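Local coordinates for protein BAG family molecular chaperone regulator 1 (Arabidopsis thaliana, PDB 4HWC) that probably acts as a co-chaperone that binds the ATPase domain of HSP70/HSC70 through its BAG domain and regulates programmed cell death and stress responses, at residues G34-K39 and D83-K88; E46-E51 and Q76-T81. One frame throughout, in Å; residues are numbered along the deposited sequence.

Interaction 1 (G34-K39 and D83-K88); sequences GKIAEK and DALKVK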
loop_
_atom_site.group_PDB
_atom_site.type_symbol
_atom_site.label_atom_id
_atom_site.label_comp_id
_atom_site.label_asym_id
_atom_site.label_seq_id
_atom_site.Cartn_x
_atom_site.Cartn_y
_atom_site.Cartn_z
ATOM N N GLY A 34 17.575 -13.071 3.235
ATOM C CA GLY A 34 16.575 -14.039 2.829
ATOM C C GLY A 34 15.979 -13.730 1.468
ATOM O O GLY A 34 16.219 -12.663 0.902
ATOM N N LYS A 35 15.196 -14.662 0.941
ATOM C CA LYS A 35 14.579 -14.470 -0.363
ATOM C C LYS A 35 13.064 -14.382 -0.262
ATOM O O LYS A 35 12.440 -15.086 0.528
ATOM C CB LYS A 35 14.974 -15.607 -1.300
ATOM N N ILE A 36 12.479 -13.498 -1.063
ATOM C CA ILE A 36 11.033 -13.328 -1.084
ATOM C C ILE A 36 10.486 -14.000 -2.336
ATOM O O ILE A 36 10.995 -13.779 -3.434
ATOM C CB ILE A 36 10.636 -11.842 -1.143
ATOM C CG1 ILE A 36 11.194 -11.097 0.066
ATOM C CG2 ILE A 36 9.123 -11.715 -1.190
ATOM C CD1 ILE A 36 10.937 -9.615 0.022
ATOM N N ALA A 37 9.455 -14.820 -2.169
ATOM C CA ALA A 37 8.837 -15.496 -3.302
ATOM C C ALA A 37 8.194 -14.431 -4.184
ATOM O O ALA A 37 7.485 -13.555 -3.689
ATOM C CB ALA A 37 7.778 -16.480 -2.814
ATOM N N GLU A 38 8.455 -14.497 -5.485
ATOM C CA GLU A 38 7.887 -13.529 -6.413
ATOM C C GLU A 38 6.371 -13.510 -6.272
ATOM O O GLU A 38 5.743 -12.460 -6.376
ATOM C CB GLU A 38 8.274 -13.887 -7.848
ATOM C CG GLU A 38 9.763 -13.766 -8.133
ATOM C CD GLU A 38 10.246 -12.326 -8.124
ATOM O OE1 GLU A 38 9.821 -11.552 -9.007
ATOM O OE2 GLU A 38 11.047 -11.967 -7.234
ATOM N N LYS A 39 5.797 -14.681 -6.024
ATOM C CA LYS A 39 4.354 -14.826 -5.861
ATOM C C LYS A 39 3.817 -13.956 -4.735
ATOM O O LYS A 39 2.721 -13.405 -4.833
ATOM C CB LYS A 39 4.012 -16.291 -5.589
ATOM C CG LYS A 39 2.571 -16.540 -5.169
ATOM C CD LYS A 39 2.318 -18.027 -4.954
ATOM C CE LYS A 39 3.232 -18.602 -3.879
ATOM N NZ LYS A 39 3.104 -20.083 -3.767
ATOM N N ASP A 83 8.157 -2.653 -6.018
ATOM C CA ASP A 83 8.681 -2.824 -7.367
ATOM C C ASP A 83 10.201 -2.874 -7.321
ATOM O O ASP A 83 10.830 -3.629 -8.065
ATOM C CB ASP A 83 8.239 -1.682 -8.284
ATOM C CG ASP A 83 6.786 -1.796 -8.699
ATOM O OD1 ASP A 83 6.284 -2.936 -8.781
ATOM O OD2 ASP A 83 6.153 -0.753 -8.960
ATOM N N ALA A 84 10.788 -2.068 -6.442
ATOM C CA ALA A 84 12.239 -2.033 -6.295
ATOM C C ALA A 84 12.753 -3.354 -5.727
ATOM O O ALA A 84 13.832 -3.817 -6.098
ATOM C CB ALA A 84 12.647 -0.874 -5.391
ATOM N N LEU A 85 11.980 -3.959 -4.827
ATOM C CA LEU A 85 12.367 -5.233 -4.229
ATOM C C LEU A 85 12.297 -6.343 -5.258
ATOM O O LEU A 85 13.177 -7.198 -5.318
ATOM C CB LEU A 85 11.452 -5.590 -3.047
ATOM C CG LEU A 85 11.758 -4.939 -1.696
ATOM C CD1 LEU A 85 10.726 -5.384 -0.665
ATOM C CD2 LEU A 85 13.155 -5.328 -1.245
ATOM N N LYS A 86 11.243 -6.329 -6.066
ATOM C CA LYS A 86 11.060 -7.348 -7.087
ATOM C C LYS A 86 12.256 -7.405 -8.021
ATOM O O LYS A 86 12.690 -8.481 -8.425
ATOM C CB LYS A 86 9.777 -7.076 -7.878
ATOM C CG LYS A 86 9.384 -8.204 -8.817
ATOM C CD LYS A 86 8.023 -7.967 -9.455
ATOM C CE LYS A 86 7.651 -9.122 -10.378
ATOM N NZ LYS A 86 6.319 -8.934 -11.020
ATOM N N VAL A 87 12.792 -6.239 -8.361
ATOM C CA VAL A 87 13.952 -6.178 -9.239
ATOM C C VAL A 87 15.043 -7.009 -8.584
ATOM O O VAL A 87 15.656 -7.874 -9.212
ATOM C CB VAL A 87 14.462 -4.722 -9.387
ATOM C CG1 VAL A 87 15.708 -4.681 -10.258
ATOM C CG2 VAL A 87 13.380 -3.846 -9.974
ATOM N N LYS A 88 15.243 -6.744 -7.298
ATOM C CA LYS A 88 16.269 -7.405 -6.491
ATOM C C LYS A 88 15.978 -8.809 -6.004
ATOM O O LYS A 88 16.891 -9.601 -5.858
ATOM C CB LYS A 88 16.614 -6.581 -5.276
ATOM C CG LYS A 88 16.438 -7.398 -3.987
ATOM C CD LYS A 88 15.795 -6.576 -2.941
ATOM C CE LYS A 88 16.730 -5.466 -2.606
ATOM N NZ LYS A 88 16.105 -4.336 -1.901
#

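Interaction 2 (E46-E51 and Q76-T81); sequences ELLMNE and QNYVET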
loop_
_atom_site.group_PDB
_atom_site.type_symbol
_atom_site.label_atom_id
_atom_site.label_comp_id
_atom_site.label_asym_id
_atom_site.label_seq_id
_atom_site.Cartn_x
_atom_site.Cartn_y
_atom_site.Cartn_z
ATOM N N GLU A 46 -0.630 -6.391 -5.780
ATOM C CA GLU A 46 -1.993 -6.372 -6.258
ATOM C C GLU A 46 -3.042 -6.024 -5.215
ATOM O O GLU A 46 -4.049 -5.411 -5.544
ATOM C CB GLU A 46 -2.287 -7.668 -7.055
ATOM C CG GLU A 46 -2.003 -7.366 -8.556
ATOM C CD GLU A 46 -1.954 -8.517 -9.529
ATOM O OE1 GLU A 46 -1.223 -8.357 -10.529
ATOM O OE2 GLU A 46 -2.614 -9.545 -9.329
ATOM N N LEU A 47 -2.807 -6.360 -3.949
ATOM C CA LEU A 47 -3.753 -5.973 -2.908
ATOM C C LEU A 47 -3.692 -4.455 -2.750
ATOM O O LEU A 47 -4.713 -3.821 -2.470
ATOM C CB LEU A 47 -3.438 -6.629 -1.550
ATOM C CG LEU A 47 -3.752 -8.119 -1.419
ATOM C CD1 LEU A 47 -3.354 -8.609 -0.036
ATOM C CD2 LEU A 47 -5.231 -8.350 -1.669
ATOM N N LEU A 48 -2.502 -3.879 -2.927
ATOM C CA LEU A 48 -2.335 -2.428 -2.825
ATOM C C LEU A 48 -3.028 -1.723 -3.987
ATOM O O LEU A 48 -3.613 -0.654 -3.813
ATOM C CB LEU A 48 -0.847 -2.051 -2.802
ATOM C CG LEU A 48 -0.102 -2.379 -1.499
ATOM C CD1 LEU A 48 1.393 -2.354 -1.756
ATOM C CD2 LEU A 48 -0.472 -1.370 -0.408
ATOM N N MET A 49 -2.961 -2.316 -5.176
ATOM C CA MET A 49 -3.609 -1.708 -6.333
ATOM C C MET A 49 -5.119 -1.690 -6.146
ATOM O O MET A 49 -5.797 -0.771 -6.628
ATOM C CB MET A 49 -3.240 -2.452 -7.615
ATOM C CG MET A 49 -1.769 -2.369 -7.966
ATOM S SD MET A 49 -1.190 -0.662 -8.116
ATOM C CE MET A 49 -2.010 -0.188 -9.655
ATOM N N ASN A 50 -5.646 -2.699 -5.452
ATOM C CA ASN A 50 -7.079 -2.775 -5.192
ATOM C C ASN A 50 -7.495 -1.649 -4.257
ATOM O O ASN A 50 -8.596 -1.106 -4.374
ATOM C CB ASN A 50 -7.464 -4.126 -4.580
ATOM C CG ASN A 50 -7.671 -5.204 -5.629
ATOM O OD1 ASN A 50 -7.873 -4.905 -6.811
ATOM N ND2 ASN A 50 -7.642 -6.467 -5.201
ATOM N N GLU A 51 -6.615 -1.302 -3.321
ATOM C CA GLU A 51 -6.905 -0.208 -2.404
ATOM C C GLU A 51 -6.808 1.112 -3.175
ATOM O O GLU A 51 -7.530 2.065 -2.883
ATOM C CB GLU A 51 -5.922 -0.209 -1.227
ATOM C CG GLU A 51 -6.019 -1.449 -0.345
ATOM C CD GLU A 51 -7.424 -1.665 0.213
ATOM O OE1 GLU A 51 -7.921 -0.785 0.958
ATOM O OE2 GLU A 51 -8.034 -2.713 -0.096
ATOM N N GLN A 76 1.102 4.511 -3.335
ATOM C CA GLN A 76 2.063 4.702 -4.407
ATOM C C GLN A 76 3.480 4.440 -3.888
ATOM O O GLN A 76 4.291 3.804 -4.564
ATOM C CB GLN A 76 1.953 6.127 -4.971
ATOM C CG GLN A 76 0.686 6.356 -5.799
ATOM C CD GLN A 76 0.471 7.811 -6.185
ATOM O OE1 GLN A 76 -0.373 8.121 -7.031
ATOM N NE2 GLN A 76 1.218 8.707 -5.561
ATOM N N ASN A 77 3.766 4.916 -2.678
ATOM C CA ASN A 77 5.084 4.727 -2.085
ATOM C C ASN A 77 5.366 3.255 -1.825
ATOM O O ASN A 77 6.465 2.784 -2.092
ATOM C CB ASN A 77 5.215 5.501 -0.761
ATOM C CG ASN A 77 5.363 6.997 -0.962
ATOM O OD1 ASN A 77 5.570 7.469 -2.075
ATOM N ND2 ASN A 77 5.268 7.750 0.129
ATOM N N TYR A 78 4.385 2.530 -1.290
ATOM C CA TYR A 78 4.585 1.108 -1.011
ATOM C C TYR A 78 4.758 0.304 -2.293
ATOM O O TYR A 78 5.589 -0.599 -2.353
ATOM C CB TYR A 78 3.420 0.531 -0.208
ATOM C CG TYR A 78 3.376 0.969 1.239
ATOM C CD1 TYR A 78 4.528 0.988 2.030
ATOM C CD2 TYR A 78 2.167 1.294 1.839
ATOM C CE1 TYR A 78 4.464 1.334 3.391
ATOM C CE2 TYR A 78 2.093 1.637 3.182
ATOM C CZ TYR A 78 3.238 1.648 3.953
ATOM O OH TYR A 78 3.128 1.981 5.284
ATOM N N VAL A 79 3.978 0.617 -3.322
ATOM C CA VAL A 79 4.121 -0.114 -4.578
ATOM C C VAL A 79 5.512 0.168 -5.151
ATOM O O VAL A 79 6.166 -0.719 -5.699
ATOM C CB VAL A 79 3.020 0.285 -5.597
ATOM C CG1 VAL A 79 3.284 -0.386 -6.949
ATOM C CG2 VAL A 79 1.662 -0.156 -5.075
ATOM N N GLU A 80 5.966 1.407 -5.001
ATOM C CA GLU A 80 7.283 1.814 -5.480
ATOM C C GLU A 80 8.356 0.993 -4.764
ATOM O O GLU A 80 9.309 0.517 -5.376
ATOM C CB GLU A 80 7.488 3.303 -5.197
ATOM C CG GLU A 80 8.834 3.866 -5.620
ATOM C CD GLU A 80 8.936 5.354 -5.328
ATOM O OE1 GLU A 80 9.805 6.020 -5.919
ATOM O OE2 GLU A 80 8.141 5.858 -4.501
ATOM N N THR A 81 8.191 0.838 -3.456
ATOM C CA THR A 81 9.126 0.061 -2.650
ATOM C C THR A 81 9.105 -1.405 -3.079
ATOM O O THR A 81 10.157 -2.037 -3.214
ATOM C CB THR A 81 8.759 0.173 -1.157
ATOM O OG1 THR A 81 8.930 1.533 -0.735
ATOM C CG2 THR A 81 9.638 -0.734 -0.301
#

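Interaction 1 (G34-K39 and D83-K88)
The carboxylate of Glu38 meets the aliphatic chain of Lys86. Glu38 OE1 lies 3.4 Å from Lys86 CG and 3.5 Å from Lys86 CE, so the oxygen rests against the lysine methylenes, and the two side chains lie roughly perpendicular. The charged ends do not pair: Glu38 OE1 and Lys86 NZ are 4.8 Å apart. Deeper in, Ile36 CD1 and Leu85 CD1 touch at 4.3 Å, a light methyl-to-methyl contact.

The torsions explain the reach. Glu38 is folded at chi2 (-69°), which carries its carboxylate across toward helix 62-88, whereas Lys86 runs out straight past CG and offers the oxygen a length of methylene chain. Ala37, at the N-cap position, separates the two residues that reach across, Ile36 in the connecting loop and Glu38 in the first turn of helix 38-55. Beyond this shell, Ile36 also packs on Phe26 and Thr30 of helix 5-31, while Lys86 lies on Leu41 and Val42.

Each residue type suits its depth: branched aliphatics fill the inner side, and long charged chains cover the outer one. With no hydrogen bond across it, the contact relies on van der Waals packing, to which the opposite charges of Glu38 and Lys86 probably add a modest long-range attraction.

Interaction 2 (E46-E51 and Q76-T81)
Leu48 meets Val79 and Tyr78 because its chi1 of -73° sets CG anti to its own carbonyl carbon, and its extended chi2 sends CD1 on toward helix 62-88. Val79 answers with CG1 anti to its backbone N (chi1 174°), an orientation that leaves CG2 as the methyl facing helix 38-55. Val79 CG2 sits 3.9 Å from Leu48 CB and 4.0 Å from Leu48 CD1, and the two side chains lie alongside each other, pointing opposite ways. Leu48 CD1 also touches Tyr78 at CB, 3.9 Å away, before the tyrosine side chain leads off from the contact; Leu48 CD2 approaches the ring only obliquely. On the outer flank Met49, bent at chi2 and chi3, brings SD to 4.2 Å from Val79 CG2, its chain set nearly square to the valine.

A compact, beta-branched valine suits the closest backbone approach, where the CA atoms of Leu48 and Val79 are 7.1 Å apart. Leucine reaches further into the interior, and flexible methionine can curl over the outer edge of the contact. Leu48 is buried, for it also packs on Leu19 of helix 5-31 and on Val75 and Leu82, about one turn before and after Val79 on helix 62-88.

The two helix segments run antiparallel at 161°, with their axes 9.9 Å apart at closest approach. Apolar packing between long, nearly antiparallel neighbours, closed over by a third helix, is characteristic of an antiparallel three-helix bundle, the fold of this BAG domain.

How the interactions relate
Interactions 1 and 2 join the same two elements, helix 38-55 and helix 62-88, at places whose centres lie about 14 Å apart. The centre of interaction 2 lies about 4 Å, and that of interaction 1 about 16 Å, from the centre of the chain. Interaction 2 is wholly apolar and belongs to the middle of the bundle. Interaction 1 lies where helix 38-55 starts and helix 62-88 finishes, and mixes aliphatic packing with charged chains nearer solvent. Because the helices are antiparallel, the later segment of one faces the earlier segment of the other, and interaction 2 is nested within the loop closed by interaction 1. Helix 5-31 borders both, completing the bundle along its length.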